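Long-range contact in HTH-type transcriptional regulator cbl (PDB 2FYI), which is a LysR-family transcriptional regulator, represented here by its cofactor-binding domain, and may act as an accessory regulator of the cys regulon for cysteine biosynthesis: residues A[50-62]-A[67-79]. Residues are numbered along the deposited sequence; the frame is centred on the assembly and turned at random.
Sequences GTPQEIATLLQNG and GIASERLSNDPQL
Ile55 and Leu59, one turn apart on helix 52-61, rest their branched ends on the backbone of Gly67, where strand 67-69 runs nearly antiparallel to the helix at an axis distance of 8.4 Å. Ile55 CG2 lies 3.7 Å from Gly67 CA, and both Leu59 methyls reach Gly67 N; a CB on Gly67 would point at the helix and meet Ile55 CG2 and Leu59 CD1, which suits glycine to the place. Ile55 CD1 continues along the strand to Ala69 CB (4.0 Å). Small Ala56 leaves room for Leu73 CD2 and Leu79 CD1, while Leu79 CD2 packs 3.6 Å from Leu59 CB. At the helix start, Pro52 lies alongside Glu71, its ring suiting a first turn that needs no amide donor.

Polar groups border this core. Gln53, with CG anti to its own nitrogen (chi1 152°), runs beside Arg72: its CB lies over one guanidinium face, off toward the rim, and OE1 accepts a weak hydrogen bond from Arg72 NH2 (3.1 Å). Gln60 stretches its amide to Asp76, NE2 lying 3.0 Å from OD2, and its CG passes 3.3 Å from Gln78 OE1, the two glutamines crossing at about a right angle. Asp76 OD1 takes Gln78 N in an Asx turn. Replacing Gln60 by alanine would probably leave Asp76 OD2 without its nearby amide and Gln78 without this packing. Apolar packing of helix on strand and returning loop therefore probably carries most of the cohesion, the polar rim adding little directional hold.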
loop_
_atom_site.group_PDB
_atom_site.type_symbol
_atom_site.label_atom_id
_atom_site.label_comp_id
_atom_site.label_asym_id
_atom_site.label_seq_id
_atom_site.Cartn_x
_atom_site.Cartn_y
_atom_site.Cartn_z
ATOM N N GLY A 50 1.187 -7.096 4.689
ATOM C CA GLY A 50 2.396 -6.640 5.327
ATOM C C GLY A 50 3.564 -6.695 4.393
ATOM O O GLY A 50 3.408 -7.094 3.254
ATOM N N THR A 51 4.731 -6.278 4.890
ATOM C CA THR A 51 6.002 -6.341 4.148
ATOM C C THR A 51 6.553 -7.762 4.207
ATOM O O THR A 51 6.224 -8.522 5.117
ATOM C CB THR A 51 7.078 -5.426 4.773
ATOM O OG1 THR A 51 7.576 -6.017 5.986
ATOM C CG2 THR A 51 6.526 -4.035 5.060
ATOM N N PRO A 52 7.423 -8.122 3.257
ATOM C CA PRO A 52 7.898 -9.513 3.227
ATOM C C PRO A 52 8.526 -9.949 4.551
ATOM O O PRO A 52 8.354 -11.080 4.971
ATOM C CB PRO A 52 8.922 -9.506 2.089
ATOM C CG PRO A 52 8.520 -8.337 1.244
ATOM C CD PRO A 52 8.023 -7.300 2.198
ATOM N N GLN A 53 9.225 -9.049 5.217
ATOM C CA GLN A 53 9.871 -9.382 6.474
ATOM C C GLN A 53 8.868 -9.618 7.622
ATOM O O GLN A 53 9.066 -10.511 8.461
ATOM C CB GLN A 53 10.908 -8.318 6.809
ATOM C CG GLN A 53 11.169 -8.143 8.292
ATOM C CD GLN A 53 12.480 -7.379 8.574
ATOM O OE1 GLN A 53 12.959 -6.560 7.736
ATOM N NE2 GLN A 53 13.080 -7.658 9.752
ATOM N N GLU A 54 7.794 -8.828 7.641
ATOM C CA GLU A 54 6.665 -9.074 8.533
ATOM C C GLU A 54 6.044 -10.432 8.290
ATOM O O GLU A 54 5.673 -11.150 9.220
ATOM C CB GLU A 54 5.573 -8.061 8.264
ATOM C CG GLU A 54 5.477 -6.974 9.289
ATOM C CD GLU A 54 5.067 -5.639 8.695
ATOM O OE1 GLU A 54 4.376 -5.579 7.632
ATOM O OE2 GLU A 54 5.466 -4.641 9.316
ATOM N N ILE A 55 5.889 -10.748 7.016
ATOM C CA ILE A 55 5.267 -11.965 6.618
ATOM C C ILE A 55 6.067 -13.134 7.137
ATOM O O ILE A 55 5.506 -14.096 7.676
ATOM C CB ILE A 55 5.174 -12.039 5.125
ATOM C CG1 ILE A 55 4.509 -10.772 4.595
ATOM C CG2 ILE A 55 4.379 -13.260 4.725
ATOM C CD1 ILE A 55 4.077 -10.855 3.145
ATOM N N ALA A 56 7.383 -13.053 7.005
ATOM C CA ALA A 56 8.241 -14.112 7.523
ATOM C C ALA A 56 8.092 -14.235 9.038
ATOM O O ALA A 56 8.001 -15.330 9.568
ATOM C CB ALA A 56 9.686 -13.867 7.144
ATOM N N THR A 57 8.057 -13.115 9.743
ATOM C CA THR A 57 7.908 -13.159 11.179
ATOM C C THR A 57 6.584 -13.790 11.567
ATOM O O THR A 57 6.542 -14.623 12.460
ATOM C CB THR A 57 7.984 -11.772 11.738
ATOM O OG1 THR A 57 9.307 -11.298 11.523
ATOM C CG2 THR A 57 7.700 -11.770 13.208
ATOM N N LEU A 58 5.497 -13.407 10.897
ATOM C CA LEU A 58 4.190 -13.947 11.260
ATOM C C LEU A 58 4.188 -15.448 11.078
ATOM O O LEU A 58 3.590 -16.168 11.859
ATOM C CB LEU A 58 3.070 -13.306 10.446
ATOM C CG LEU A 58 2.830 -11.806 10.670
ATOM C CD1 LEU A 58 1.982 -11.321 9.540
ATOM C CD2 LEU A 58 2.171 -11.501 11.992
ATOM N N LEU A 59 4.873 -15.929 10.050
ATOM C CA LEU A 59 4.942 -17.358 9.851
ATOM C C LEU A 59 5.741 -18.001 10.959
ATOM O O LEU A 59 5.314 -19.012 11.499
ATOM C CB LEU A 59 5.539 -17.699 8.497
ATOM C CG LEU A 59 4.642 -17.623 7.267
ATOM C CD1 LEU A 59 5.417 -18.057 6.036
ATOM C CD2 LEU A 59 3.436 -18.491 7.455
ATOM N N GLN A 60 6.889 -17.427 11.307
ATOM C CA GLN A 60 7.707 -17.985 12.378
ATOM C C GLN A 60 6.913 -18.110 13.669
ATOM O O GLN A 60 7.045 -19.092 14.368
ATOM C CB GLN A 60 8.970 -17.158 12.612
ATOM C CG GLN A 60 9.892 -17.043 11.361
ATOM C CD GLN A 60 10.812 -15.783 11.369
ATOM O OE1 GLN A 60 11.226 -15.307 12.445
ATOM N NE2 GLN A 60 11.128 -15.245 10.166
ATOM N N ASN A 61 6.067 -17.130 13.962
ATOM C CA ASN A 61 5.268 -17.091 15.184
ATOM C C ASN A 61 3.980 -17.881 15.153
ATOM O O ASN A 61 3.294 -17.968 16.151
ATOM C CB ASN A 61 4.848 -15.652 15.451
ATOM C CG ASN A 61 6.025 -14.752 15.727
ATOM O OD1 ASN A 61 7.078 -15.222 16.167
ATOM N ND2 ASN A 61 5.864 -13.446 15.464
ATOM N N GLY A 62 3.602 -18.402 14.002
ATOM C CA GLY A 62 2.304 -19.045 13.887
ATOM C C GLY A 62 1.121 -18.091 13.846
ATOM O O GLY A 62 -0.007 -18.515 13.828
ATOM N N GLY A 67 2.299 -17.753 4.047
ATOM C CA GLY A 67 2.871 -16.466 3.688
ATOM C C GLY A 67 3.042 -16.408 2.185
ATOM O O GLY A 67 3.472 -17.390 1.569
ATOM N N ILE A 68 2.701 -15.270 1.580
ATOM C CA ILE A 68 2.842 -15.132 0.125
ATOM C C ILE A 68 3.510 -13.828 -0.245
ATOM O O ILE A 68 2.978 -12.736 0.029
ATOM C CB ILE A 68 1.488 -15.196 -0.586
ATOM C CG1 ILE A 68 0.837 -16.567 -0.355
ATOM C CG2 ILE A 68 1.662 -14.925 -2.054
ATOM C CD1 ILE A 68 -0.687 -16.526 -0.247
ATOM N N ALA A 69 4.684 -13.942 -0.864
ATOM C CA ALA A 69 5.476 -12.768 -1.241
ATOM C C ALA A 69 6.510 -13.144 -2.288
ATOM O O ALA A 69 6.738 -14.333 -2.556
ATOM C CB ALA A 69 6.147 -12.183 -0.037
ATOM N N SER A 70 7.132 -12.133 -2.896
ATOM C CA SER A 70 8.199 -12.398 -3.880
ATOM C C SER A 70 9.579 -12.404 -3.240
ATOM O O SER A 70 10.522 -12.859 -3.839
ATOM C CB SER A 70 8.188 -11.372 -5.021
ATOM O OG SER A 70 7.065 -11.493 -5.874
ATOM N N GLU A 71 9.698 -11.883 -2.027
ATOM C CA GLU A 71 11.002 -11.732 -1.412
ATOM C C GLU A 71 11.096 -12.499 -0.100
ATOM O O GLU A 71 10.088 -12.812 0.534
ATOM C CB GLU A 71 11.306 -10.250 -1.175
ATOM C CG GLU A 71 11.159 -9.365 -2.423
ATOM C CD GLU A 71 12.315 -9.548 -3.451
ATOM O OE1 GLU A 71 13.412 -10.058 -3.075
ATOM O OE2 GLU A 71 12.124 -9.159 -4.637
ATOM N N ARG A 72 12.320 -12.840 0.282
ATOM C CA ARG A 72 12.611 -13.322 1.633
ATOM C C ARG A 72 11.886 -14.548 2.143
ATOM O O ARG A 72 11.761 -14.645 3.342
ATOM C CB ARG A 72 12.262 -12.241 2.683
ATOM C CG ARG A 72 12.952 -10.924 2.527
ATOM C CD ARG A 72 13.614 -10.577 3.825
ATOM N NE ARG A 72 13.988 -9.167 3.923
ATOM C CZ ARG A 72 14.185 -8.535 5.087
ATOM N NH1 ARG A 72 14.047 -9.190 6.249
ATOM N NH2 ARG A 72 14.512 -7.242 5.100
ATOM N N LEU A 73 11.360 -15.453 1.329
ATOM C CA LEU A 73 10.652 -16.580 1.941
ATOM C C LEU A 73 11.424 -17.792 1.593
ATOM O O LEU A 73 11.463 -18.756 2.350
ATOM C CB LEU A 73 9.191 -16.738 1.463
ATOM C CG LEU A 73 8.134 -15.698 1.877
ATOM C CD1 LEU A 73 6.743 -16.056 1.395
ATOM C CD2 LEU A 73 8.149 -15.483 3.361
ATOM N N SER A 74 12.061 -17.761 0.438
ATOM C CA SER A 74 12.751 -18.952 0.001
ATOM C C SER A 74 14.156 -19.013 0.569
ATOM O O SER A 74 14.880 -19.958 0.328
ATOM C CB SER A 74 12.761 -19.051 -1.508
ATOM O OG SER A 74 13.511 -18.000 -2.031
ATOM N N ASN A 75 14.531 -18.010 1.351
ATOM C CA ASN A 75 15.860 -17.992 1.918
ATOM C C ASN A 75 15.892 -17.919 3.427
ATOM O O ASN A 75 16.893 -17.550 4.019
ATOM C CB ASN A 75 16.698 -16.895 1.265
ATOM C CG ASN A 75 17.364 -17.367 -0.022
ATOM O OD1 ASN A 75 17.875 -16.560 -0.802
ATOM N ND2 ASN A 75 17.360 -18.692 -0.251
ATOM N N ASP A 76 14.800 -18.312 4.055
ATOM C CA ASP A 76 14.758 -18.296 5.496
ATOM C C ASP A 76 14.842 -19.724 6.010
ATOM O O ASP A 76 14.023 -20.571 5.657
ATOM C CB ASP A 76 13.473 -17.634 5.961
ATOM C CG ASP A 76 13.398 -17.475 7.476
ATOM O OD1 ASP A 76 14.005 -18.287 8.246
ATOM O OD2 ASP A 76 12.685 -16.514 7.878
ATOM N N PRO A 77 15.843 -19.996 6.853
ATOM C CA PRO A 77 16.075 -21.324 7.400
ATOM C C PRO A 77 14.844 -21.875 8.115
ATOM O O PRO A 77 14.687 -23.091 8.225
ATOM C CB PRO A 77 17.185 -21.097 8.433
ATOM C CG PRO A 77 17.883 -19.883 7.987
ATOM C CD PRO A 77 16.818 -19.011 7.353
ATOM N N GLN A 78 13.973 -21.008 8.614
ATOM C CA GLN A 78 12.828 -21.516 9.368
ATOM C C GLN A 78 11.560 -21.651 8.558
ATOM O O GLN A 78 10.521 -22.027 9.074
ATOM C CB GLN A 78 12.523 -20.639 10.544
ATOM C CG GLN A 78 13.433 -20.834 11.689
ATOM C CD GLN A 78 13.196 -19.751 12.714
ATOM O OE1 GLN A 78 12.485 -18.741 12.448
ATOM N NE2 GLN A 78 13.779 -19.940 13.905
ATOM N N LEU A 79 11.625 -21.322 7.283
ATOM C CA LEU A 79 10.458 -21.522 6.453
ATOM C C LEU A 79 10.756 -22.492 5.328
ATOM O O LEU A 79 11.900 -22.857 5.097
ATOM C CB LEU A 79 9.939 -20.189 5.906
ATOM C CG LEU A 79 9.680 -19.099 6.942
ATOM C CD1 LEU A 79 9.272 -17.863 6.209
ATOM C CD2 LEU A 79 8.626 -19.509 7.976
#